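Local coordinates for immunity 23 family protein (Burkholderia dolosa AU0158, PDB 5FFP) that probably protects the bacterium that makes it by neutralising a matching CdiA toxin of contact-dependent growth inhibition, at residues Thr97-Ala102 and Gly109-Leu114; Ser120-Tyr125 and Glu136-Arg141; Phe9-Asp14 and Ser146-Val151. All blocks are in the same frame, centred on the assembly; numbering follows the deposited sequence.

Interaction 1: Thr97-Ala102 and Gly109-Leu114; sequences THLVSA and GYYIFL
H98 grips L114 twice. Its ring nitrogen ND1 donates to L114 O at 2.6 Å. The bond is nearly straight, and the oxygen lies almost in the ring plane, at the edge of the imidazole. The backbone answers: L114 N donates to H98 O at 2.7 Å. Next along, V100 N binds I112 O at 2.7 Å, with an N-H...O angle of 172°. S101 N adds a weak bond to the same oxygen.

S101 ends the row with its side chain. Its chi1 of -44° lays OG beside the backbone N, where it can donate to Y110 O at 2.9 Å. The donor is tilted from that carbonyl plane. I112 N reaches the same hydroxyl in a weak bond.

These links tie an irregular segment, 97-102, along strand 110-117, an outermost strand of the three-stranded antiparallel sheet. There is one bridge, L99 with F113, so the loop covers the strand edge without becoming a regular fourth strand.

Apolar groups fill in between. L99 CD1 meets F113 CE1 at 3.9 Å and the edge of the Y111 ring at CD1, 4.1 Å away. V100 sends CG1 to L114 CB at 3.7 Å, while its CG2 touches I112 CG2, the V100 and I112 side chains crossing at about a right angle.

Further out, helix 72-83 backs F113 through Y76 and L79. F144 covers V100 and L114. V100 O accepts from Y31 OH. Y111 OH bonds to G90 O of the second subunit, and A91 of that subunit packs on L99.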
loop_
_atom_site.group_PDB
_atom_site.type_symbol
_atom_site.label_atom_id
_atom_site.label_comp_id
_atom_site.label_asym_id
_atom_site.label_seq_id
_atom_site.Cartn_x
_atom_site.Cartn_y
_atom_site.Cartn_z
ATOM N N THR A 97 8.595 -5.080 -0.260
ATOM C CA THR A 97 9.586 -6.032 0.225
ATOM C C THR A 97 10.849 -6.002 -0.635
ATOM O O THR A 97 11.964 -5.995 -0.129
ATOM C CB THR A 97 8.992 -7.441 0.169
ATOM O OG1 THR A 97 7.634 -7.392 0.601
ATOM C CG2 THR A 97 9.754 -8.398 1.062
ATOM N N HIS A 98 10.638 -5.955 -1.943
ATOM C CA HIS A 98 11.704 -6.090 -2.908
ATOM C C HIS A 98 12.301 -4.755 -3.352
ATOM O O HIS A 98 13.356 -4.727 -3.972
ATOM C CB HIS A 98 11.178 -6.866 -4.107
ATOM C CG HIS A 98 10.923 -8.298 -3.803
ATOM N ND1 HIS A 98 11.930 -9.227 -3.738
ATOM C CD2 HIS A 98 9.785 -8.952 -3.493
ATOM C CE1 HIS A 98 11.420 -10.402 -3.423
ATOM N NE2 HIS A 98 10.120 -10.259 -3.264
ATOM N N LEU A 99 11.650 -3.656 -3.004
ATOM C CA LEU A 99 12.110 -2.338 -3.401
ATOM C C LEU A 99 13.369 -1.938 -2.654
ATOM O O LEU A 99 13.391 -1.996 -1.432
ATOM C CB LEU A 99 11.018 -1.320 -3.112
ATOM C CG LEU A 99 11.340 0.111 -3.528
ATOM C CD1 LEU A 99 11.587 0.170 -5.021
ATOM C CD2 LEU A 99 10.182 0.993 -3.138
ATOM N N VAL A 100 14.421 -1.557 -3.383
ATOM C CA VAL A 100 15.664 -1.112 -2.756
ATOM C C VAL A 100 16.188 0.234 -3.233
ATOM O O VAL A 100 17.314 0.631 -2.845
ATOM C CB VAL A 100 16.766 -2.179 -2.894
ATOM C CG1 VAL A 100 16.277 -3.512 -2.336
ATOM C CG2 VAL A 100 17.208 -2.335 -4.336
ATOM N N SER A 101 15.415 0.943 -4.056
ATOM C CA SER A 101 15.804 2.307 -4.421
ATOM C C SER A 101 15.960 3.182 -3.183
ATOM O O SER A 101 15.105 3.173 -2.314
ATOM C CB SER A 101 14.758 2.999 -5.303
ATOM O OG SER A 101 14.265 2.171 -6.323
ATOM N N ALA A 102 17.049 3.933 -3.120
ATOM C CA ALA A 102 17.126 5.097 -2.279
ATOM C C ALA A 102 15.926 5.972 -2.594
ATOM O O ALA A 102 15.363 5.860 -3.684
ATOM C CB ALA A 102 18.412 5.836 -2.555
ATOM N N GLY A 109 11.589 8.424 -9.932
ATOM C CA GLY A 109 10.876 7.416 -10.699
ATOM C C GLY A 109 11.678 6.205 -11.082
ATOM O O GLY A 109 11.296 5.478 -12.001
ATOM N N TYR A 110 12.793 5.979 -10.400
ATOM C CA TYR A 110 13.574 4.776 -10.628
ATOM C C TYR A 110 13.162 3.806 -9.570
ATOM O O TYR A 110 13.329 4.051 -8.383
ATOM C CB TYR A 110 15.061 5.058 -10.571
ATOM C CG TYR A 110 15.582 5.947 -11.700
ATOM C CD1 TYR A 110 15.843 5.424 -12.963
ATOM C CD2 TYR A 110 15.873 7.303 -11.485
ATOM C CE1 TYR A 110 16.347 6.223 -13.984
ATOM C CE2 TYR A 110 16.383 8.117 -12.503
ATOM C CZ TYR A 110 16.612 7.579 -13.746
ATOM O OH TYR A 110 17.104 8.370 -14.768
ATOM N N TYR A 111 12.590 2.697 -10.010
ATOM C CA TYR A 111 12.147 1.653 -9.106
ATOM C C TYR A 111 13.073 0.481 -9.290
ATOM O O TYR A 111 13.226 -0.032 -10.396
ATOM C CB TYR A 111 10.688 1.312 -9.387
ATOM C CG TYR A 111 9.777 2.448 -8.924
ATOM C CD1 TYR A 111 9.497 2.622 -7.573
ATOM C CD2 TYR A 111 9.266 3.376 -9.824
ATOM C CE1 TYR A 111 8.718 3.677 -7.134
ATOM C CE2 TYR A 111 8.471 4.432 -9.388
ATOM C CZ TYR A 111 8.200 4.575 -8.039
ATOM O OH TYR A 111 7.409 5.612 -7.575
ATOM N N ILE A 112 13.724 0.084 -8.204
ATOM C CA ILE A 112 14.811 -0.863 -8.285
ATOM C C ILE A 112 14.582 -1.925 -7.250
ATOM O O ILE A 112 14.485 -1.615 -6.060
ATOM C CB ILE A 112 16.149 -0.155 -8.028
ATOM C CG1 ILE A 112 16.402 0.885 -9.129
ATOM C CG2 ILE A 112 17.287 -1.169 -7.990
ATOM C CD1 ILE A 112 17.357 1.962 -8.696
ATOM N N PHE A 113 14.496 -3.175 -7.701
ATOM C CA PHE A 113 14.050 -4.244 -6.840
ATOM C C PHE A 113 15.138 -5.289 -6.681
ATOM O O PHE A 113 15.916 -5.514 -7.601
ATOM C CB PHE A 113 12.785 -4.890 -7.410
ATOM C CG PHE A 113 11.616 -3.937 -7.585
ATOM C CD1 PHE A 113 10.761 -3.644 -6.522
ATOM C CD2 PHE A 113 11.342 -3.384 -8.826
ATOM C CE1 PHE A 113 9.681 -2.788 -6.682
ATOM C CE2 PHE A 113 10.263 -2.535 -9.006
ATOM C CZ PHE A 113 9.425 -2.237 -7.931
ATOM N N LEU A 114 15.184 -5.920 -5.511
ATOM C CA LEU A 114 16.069 -7.033 -5.256
ATOM C C LEU A 114 15.259 -8.342 -5.204
ATOM O O LEU A 114 14.293 -8.451 -4.436
ATOM C CB LEU A 114 16.772 -6.827 -3.928
ATOM C CG LEU A 114 17.988 -7.712 -3.634
ATOM C CD1 LEU A 114 19.083 -7.506 -4.662
ATOM C CD2 LEU A 114 18.528 -7.431 -2.240
#

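Interaction 2: Ser120-Tyr125 and Glu136-Arg141; sequences SAKLIY and EVVLVR
A121 and L139 form a hydrogen-bonded pair, as do L123 and V137. L139 N donates to A121 O at 2.6 Å in a nearly straight bond. The return bond, from A121 N to L139 O, is 2.9 Å long and comes from above the carbonyl plane. The L123 and V137 backbones exchange two bonds of 3.1 Å, N of each to O of the other. K122 with V138 sits between these pairs, and I124 with E136 follows beyond L123 and V137; both are non-hydrogen-bonded pairs. There the CA atoms supply contacts to carbonyl oxygens, such as K122 CA to V137 O at 3.4 Å.

This is an antiparallel beta hairpin. Strand 120-127 is the middle strand of a three-stranded sheet and strand 135-140 an outermost one. The two short axes run 145° apart, so the pair is clearly twisted.

The apolar contacts lie mainly on the face that carries A121, L123, V137 and L139. L123 CB touches V137 CG1 at 4.0 Å, and L123 CG touches L139 CD2 at 4.2 Å. F9 packs on both L123 and L139, and M33 on L123 and V137. On the other face, which carries K122, I124, E136 and V138, I124 lies beside E136, CG1 against CB at 4.0 Å.

Among the charged groups, K122 stretches out beyond CG and crosses the E136 side chain toward its OE2. The two form a salt bridge, though its hydrogen bond is weak and the places of NZ and OE2 are less sure. K122 also makes a cation-pi contact with F68. R141 turns its guanidinium group to a salt bridge with E119, and its CB stays near S120 O.

One ring takes part: Y125 comes obliquely to E136, with CE2 3.4 Å from the backbone N.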
loop_
_atom_site.group_PDB
_atom_site.type_symbol
_atom_site.label_atom_id
_atom_site.label_comp_id
_atom_site.label_asym_id
_atom_site.label_seq_id
_atom_site.Cartn_x
_atom_site.Cartn_y
_atom_site.Cartn_z
ATOM N N SER A 120 22.248 -16.600 -5.623
ATOM C CA SER A 120 22.410 -15.463 -6.534
ATOM C C SER A 120 21.390 -14.404 -6.169
ATOM O O SER A 120 20.616 -14.561 -5.221
ATOM C CB SER A 120 22.207 -15.866 -8.010
ATOM O OG SER A 120 23.006 -16.967 -8.388
ATOM N N ALA A 121 21.386 -13.324 -6.936
ATOM C CA ALA A 121 20.379 -12.274 -6.776
ATOM C C ALA A 121 20.289 -11.427 -8.022
ATOM O O ALA A 121 21.218 -11.378 -8.815
ATOM C CB ALA A 121 20.672 -11.414 -5.560
ATOM N N LYS A 122 19.158 -10.767 -8.187
ATOM C CA LYS A 122 18.931 -9.878 -9.311
ATOM C C LYS A 122 18.460 -8.510 -8.832
ATOM O O LYS A 122 17.535 -8.416 -8.033
ATOM C CB LYS A 122 17.857 -10.449 -10.221
ATOM C CG LYS A 122 18.371 -11.483 -11.174
ATOM C CD LYS A 122 17.254 -12.006 -12.039
ATOM C CE LYS A 122 17.821 -13.009 -13.019
ATOM N NZ LYS A 122 16.782 -13.643 -13.876
ATOM N N LEU A 123 19.106 -7.462 -9.314
ATOM C CA LEU A 123 18.514 -6.143 -9.289
ATOM C C LEU A 123 17.696 -6.016 -10.542
ATOM O O LEU A 123 18.189 -6.269 -11.639
ATOM C CB LEU A 123 19.561 -5.053 -9.286
ATOM C CG LEU A 123 20.260 -4.784 -7.969
ATOM C CD1 LEU A 123 21.303 -3.710 -8.197
ATOM C CD2 LEU A 123 19.250 -4.347 -6.920
ATOM N N ILE A 124 16.442 -5.631 -10.373
ATOM C CA ILE A 124 15.532 -5.456 -11.488
ATOM C C ILE A 124 15.055 -4.016 -11.398
ATOM O O ILE A 124 14.468 -3.620 -10.403
ATOM C CB ILE A 124 14.343 -6.447 -11.379
ATOM C CG1 ILE A 124 14.886 -7.877 -11.242
ATOM C CG2 ILE A 124 13.377 -6.293 -12.565
ATOM C CD1 ILE A 124 13.857 -8.987 -11.379
ATOM N N TYR A 125 15.297 -3.252 -12.446
ATOM C CA TYR A 125 15.112 -1.817 -12.427
ATOM C C TYR A 125 14.423 -1.365 -13.695
ATOM O O TYR A 125 14.484 -2.025 -14.746
ATOM C CB TYR A 125 16.468 -1.133 -12.344
ATOM C CG TYR A 125 17.383 -1.469 -13.520
ATOM C CD1 TYR A 125 17.325 -0.726 -14.702
ATOM C CD2 TYR A 125 18.299 -2.525 -13.450
ATOM C CE1 TYR A 125 18.129 -1.030 -15.772
ATOM C CE2 TYR A 125 19.120 -2.826 -14.530
ATOM C CZ TYR A 125 19.014 -2.086 -15.689
ATOM O OH TYR A 125 19.803 -2.348 -16.779
ATOM N N GLU A 136 17.956 -5.782 -15.805
ATOM C CA GLU A 136 18.403 -6.395 -14.571
ATOM C C GLU A 136 19.832 -6.798 -14.696
ATOM O O GLU A 136 20.349 -6.929 -15.812
ATOM C CB GLU A 136 17.585 -7.659 -14.248
ATOM C CG GLU A 136 17.810 -8.837 -15.190
ATOM C CD GLU A 136 16.718 -9.911 -15.125
ATOM O OE1 GLU A 136 15.516 -9.565 -15.177
ATOM O OE2 GLU A 136 17.069 -11.121 -15.031
ATOM N N VAL A 137 20.455 -7.017 -13.541
ATOM C CA VAL A 137 21.804 -7.523 -13.481
ATOM C C VAL A 137 21.895 -8.583 -12.399
ATOM O O VAL A 137 21.306 -8.418 -11.331
ATOM C CB VAL A 137 22.822 -6.394 -13.199
ATOM C CG1 VAL A 137 22.396 -5.530 -12.008
ATOM C CG2 VAL A 137 24.222 -6.975 -12.976
ATOM N N VAL A 138 22.626 -9.659 -12.690
ATOM C CA VAL A 138 22.805 -10.764 -11.774
ATOM C C VAL A 138 23.932 -10.451 -10.802
ATOM O O VAL A 138 25.059 -10.148 -11.199
ATOM C CB VAL A 138 23.174 -12.089 -12.520
ATOM C CG1 VAL A 138 23.440 -13.224 -11.526
ATOM C CG2 VAL A 138 22.078 -12.486 -13.504
ATOM N N LEU A 139 23.632 -10.573 -9.524
ATOM C CA LEU A 139 24.614 -10.396 -8.480
ATOM C C LEU A 139 24.785 -11.689 -7.739
ATOM O O LEU A 139 24.046 -12.644 -7.920
ATOM C CB LEU A 139 24.126 -9.350 -7.470
ATOM C CG LEU A 139 24.253 -7.869 -7.845
ATOM C CD1 LEU A 139 23.694 -7.471 -9.196
ATOM C CD2 LEU A 139 23.596 -7.049 -6.753
ATOM N N VAL A 140 25.760 -11.703 -6.863
ATOM C CA VAL A 140 25.877 -12.759 -5.890
ATOM C C VAL A 140 24.930 -12.376 -4.746
ATOM O O VAL A 140 24.662 -11.196 -4.521
ATOM C CB VAL A 140 27.361 -12.901 -5.474
ATOM C CG1 VAL A 140 27.548 -13.878 -4.316
ATOM C CG2 VAL A 140 28.188 -13.344 -6.687
ATOM N N ARG A 141 24.410 -13.367 -4.035
ATOM C CA ARG A 141 23.525 -13.109 -2.906
ATOM C C ARG A 141 24.310 -12.502 -1.759
ATOM O O ARG A 141 25.405 -12.941 -1.453
ATOM C CB ARG A 141 22.856 -14.397 -2.432
ATOM C CG ARG A 141 21.839 -14.167 -1.309
ATOM C CD ARG A 141 20.966 -15.377 -1.035
ATOM N NE ARG A 141 21.708 -16.390 -0.275
ATOM C CZ ARG A 141 22.011 -16.333 1.028
ATOM N NH1 ARG A 141 22.703 -17.328 1.577
ATOM N NH2 ARG A 141 21.632 -15.296 1.783
#

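Interaction 3: Phe9-Asp14 and Ser146-Val151; sequences FAIWCD and SVVRDV
F9 and V147 meet because each extends a carbon anti to its own backbone N. In F9 this is CG, with chi1 at 176°, which sets the ring against V147. In V147 it is CG1, with chi1 at 163°. CG1 then rests obliquely against the ring, 3.6 Å from F9 CE2 and 3.8 Å from CD2. The second branch, V147 CG2, approaches F9 O at 3.9 Å.

I11 is the next residue on this side of the strand. Its CG1 meets V147 CG1 at 3.9 Å. Its end, CD1, passes between helix side chains, touching V151 CG2 at 3.9 Å and V148 CG2 at 4.1 Å. I11 and V151 cross at about a right angle. One turn therefore holds the isoleucine through three valines. C13 makes the last contact, with SG 4.3 Å from V151 CG1.

The contact is buried and made by apolar side chains, with no polar bond between the two segments. The helix satisfies its own backbone, as in the bond from V151 N to V147 O. F9 is wedged from more sides, since its ring stacks with F144 and meets Y31 edge-to-face. L52 borders V148, and L49 borders V151.

F9, I11 and C13 share one side of the strand, while A10 and W12 point their CB atoms away from the helix. V147 and V151 are a turn apart on the helix. The short axes are 8.6 Å apart and only 23° from parallel. This is a helix-on-sheet layer of an alpha+beta fold, with C-terminal helix 143-154 lying along strand 9-15 on one face of the four-stranded antiparallel sheet.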
loop_
_atom_site.group_PDB
_atom_site.type_symbol
_atom_site.label_atom_id
_atom_site.label_comp_id
_atom_site.label_asym_id
_atom_site.label_seq_id
_atom_site.Cartn_x
_atom_site.Cartn_y
_atom_site.Cartn_z
ATOM N N PHE A 9 27.323 -4.163 -8.991
ATOM C CA PHE A 9 26.557 -3.159 -8.259
ATOM C C PHE A 9 27.447 -2.230 -7.442
ATOM O O PHE A 9 28.337 -2.674 -6.708
ATOM C CB PHE A 9 25.522 -3.829 -7.333
ATOM C CG PHE A 9 24.769 -2.859 -6.494
ATOM C CD1 PHE A 9 23.942 -1.910 -7.088
ATOM C CD2 PHE A 9 24.938 -2.822 -5.119
ATOM C CE1 PHE A 9 23.280 -0.974 -6.323
ATOM C CE2 PHE A 9 24.259 -1.891 -4.346
ATOM C CZ PHE A 9 23.430 -0.980 -4.948
ATOM N N ALA A 10 27.195 -0.935 -7.560
ATOM C CA ALA A 10 27.890 0.032 -6.735
ATOM C C ALA A 10 26.983 1.202 -6.447
ATOM O O ALA A 10 26.022 1.444 -7.188
ATOM C CB ALA A 10 29.137 0.514 -7.437
ATOM N N ILE A 11 27.329 1.936 -5.383
ATOM C CA ILE A 11 26.690 3.196 -5.049
ATOM C C ILE A 11 27.735 4.247 -5.109
ATOM O O ILE A 11 28.804 4.100 -4.497
ATOM C CB ILE A 11 26.103 3.176 -3.624
ATOM C CG1 ILE A 11 25.132 1.987 -3.499
ATOM C CG2 ILE A 11 25.324 4.466 -3.339
ATOM C CD1 ILE A 11 24.547 1.824 -2.135
ATOM N N TRP A 12 27.426 5.321 -5.823
ATOM C CA TRP A 12 28.262 6.464 -5.919
ATOM C C TRP A 12 27.520 7.633 -5.252
ATOM O O TRP A 12 26.393 7.976 -5.693
ATOM C CB TRP A 12 28.443 6.765 -7.407
ATOM C CG TRP A 12 29.618 7.614 -7.776
ATOM C CD1 TRP A 12 30.642 7.983 -6.983
ATOM C CD2 TRP A 12 29.939 8.080 -9.081
ATOM N NE1 TRP A 12 31.549 8.721 -7.701
ATOM C CE2 TRP A 12 31.127 8.791 -8.994
ATOM C CE3 TRP A 12 29.289 8.013 -10.317
ATOM C CZ2 TRP A 12 31.699 9.429 -10.086
ATOM C CZ3 TRP A 12 29.851 8.685 -11.412
ATOM C CH2 TRP A 12 31.034 9.367 -11.285
ATOM N N CYS A 13 28.115 8.262 -4.231
ATOM C CA CYS A 13 27.507 9.472 -3.658
ATOM C C CYS A 13 28.482 10.550 -3.113
ATOM O O CYS A 13 29.639 10.259 -2.733
ATOM C CB CYS A 13 26.454 9.074 -2.613
ATOM S SG CYS A 13 27.050 8.078 -1.237
ATOM N N ASP A 14 28.055 11.818 -3.201
ATOM C CA ASP A 14 28.810 12.921 -2.659
ATOM C C ASP A 14 27.889 14.107 -2.361
ATOM O O ASP A 14 27.039 14.452 -3.156
ATOM C CB ASP A 14 29.868 13.396 -3.667
ATOM C CG ASP A 14 31.158 12.612 -3.606
ATOM O OD1 ASP A 14 31.828 12.611 -2.549
ATOM O OD2 ASP A 14 31.490 11.965 -4.627
ATOM N N SER A 146 25.907 -5.931 1.325
ATOM C CA SER A 146 27.289 -5.684 1.750
ATOM C C SER A 146 27.826 -4.332 1.233
ATOM O O SER A 146 28.553 -3.638 1.937
ATOM C CB SER A 146 28.193 -6.836 1.315
ATOM O OG SER A 146 28.696 -6.627 0.003
ATOM N N VAL A 147 27.436 -3.956 0.020
ATOM C CA VAL A 147 27.749 -2.636 -0.540
ATOM C C VAL A 147 27.025 -1.530 0.235
ATOM O O VAL A 147 27.618 -0.541 0.624
ATOM C CB VAL A 147 27.359 -2.583 -2.039
ATOM C CG1 VAL A 147 27.263 -1.151 -2.566
ATOM C CG2 VAL A 147 28.355 -3.379 -2.862
ATOM N N VAL A 148 25.747 -1.725 0.503
ATOM C CA VAL A 148 25.007 -0.775 1.340
ATOM C C VAL A 148 25.652 -0.608 2.698
ATOM O O VAL A 148 25.872 0.507 3.175
ATOM C CB VAL A 148 23.535 -1.187 1.518
ATOM C CG1 VAL A 148 22.838 -0.274 2.504
ATOM C CG2 VAL A 148 22.817 -1.144 0.177
ATOM N N ARG A 149 25.955 -1.721 3.329
ATOM C CA ARG A 149 26.547 -1.707 4.657
ATOM C C ARG A 149 27.898 -0.978 4.644
ATOM O O ARG A 149 28.253 -0.280 5.601
ATOM C CB ARG A 149 26.681 -3.137 5.185
ATOM C CG ARG A 149 26.625 -3.235 6.705
ATOM C CD ARG A 149 26.511 -4.673 7.200
ATOM N NE ARG A 149 25.139 -5.212 7.202
ATOM C CZ ARG A 149 24.610 -6.085 6.325
ATOM N NH1 ARG A 149 23.344 -6.497 6.497
ATOM N NH2 ARG A 149 25.320 -6.551 5.278
ATOM N N ASP A 150 28.630 -1.131 3.540
ATOM C CA ASP A 150 29.909 -0.455 3.347
ATOM C C ASP A 150 29.689 1.054 3.252
ATOM O O ASP A 150 30.393 1.840 3.898
ATOM C CB ASP A 150 30.576 -0.988 2.068
ATOM C CG ASP A 150 32.039 -0.587 1.930
ATOM O OD1 ASP A 150 32.719 -0.293 2.951
ATOM O OD2 ASP A 150 32.525 -0.597 0.764
ATOM N N VAL A 151 28.719 1.470 2.443
ATOM C CA VAL A 151 28.411 2.899 2.355
ATOM C C VAL A 151 28.091 3.511 3.730
ATOM O O VAL A 151 28.514 4.607 4.037
ATOM C CB VAL A 151 27.267 3.171 1.378
ATOM C CG1 VAL A 151 26.893 4.638 1.419
ATOM C CG2 VAL A 151 27.692 2.824 -0.029
#

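Interactions 1 and 2 belong to the same three-stranded sheet, and their centres are 12 Å apart. F113 N probably donates a hydrogen bond to I124 O at 2.7 Å, joining strands 110-117 and 120-127; segment 97-102 and strand 135-140 flank this pair on opposite sides. Interaction 3 fixes the C-terminal helix to the other sheet. It meets interaction 2 through F9: L123 CD1 is 3.4 Å from F9 CD1, and L139 CD2 is 3.8 Å from F9 CB. Interactions 1 and 3 do not touch, with nearest atoms about 6 Å apart, yet Y31 and F144 reach residues of both. Of the three, interaction 1 alone touches the second subunit.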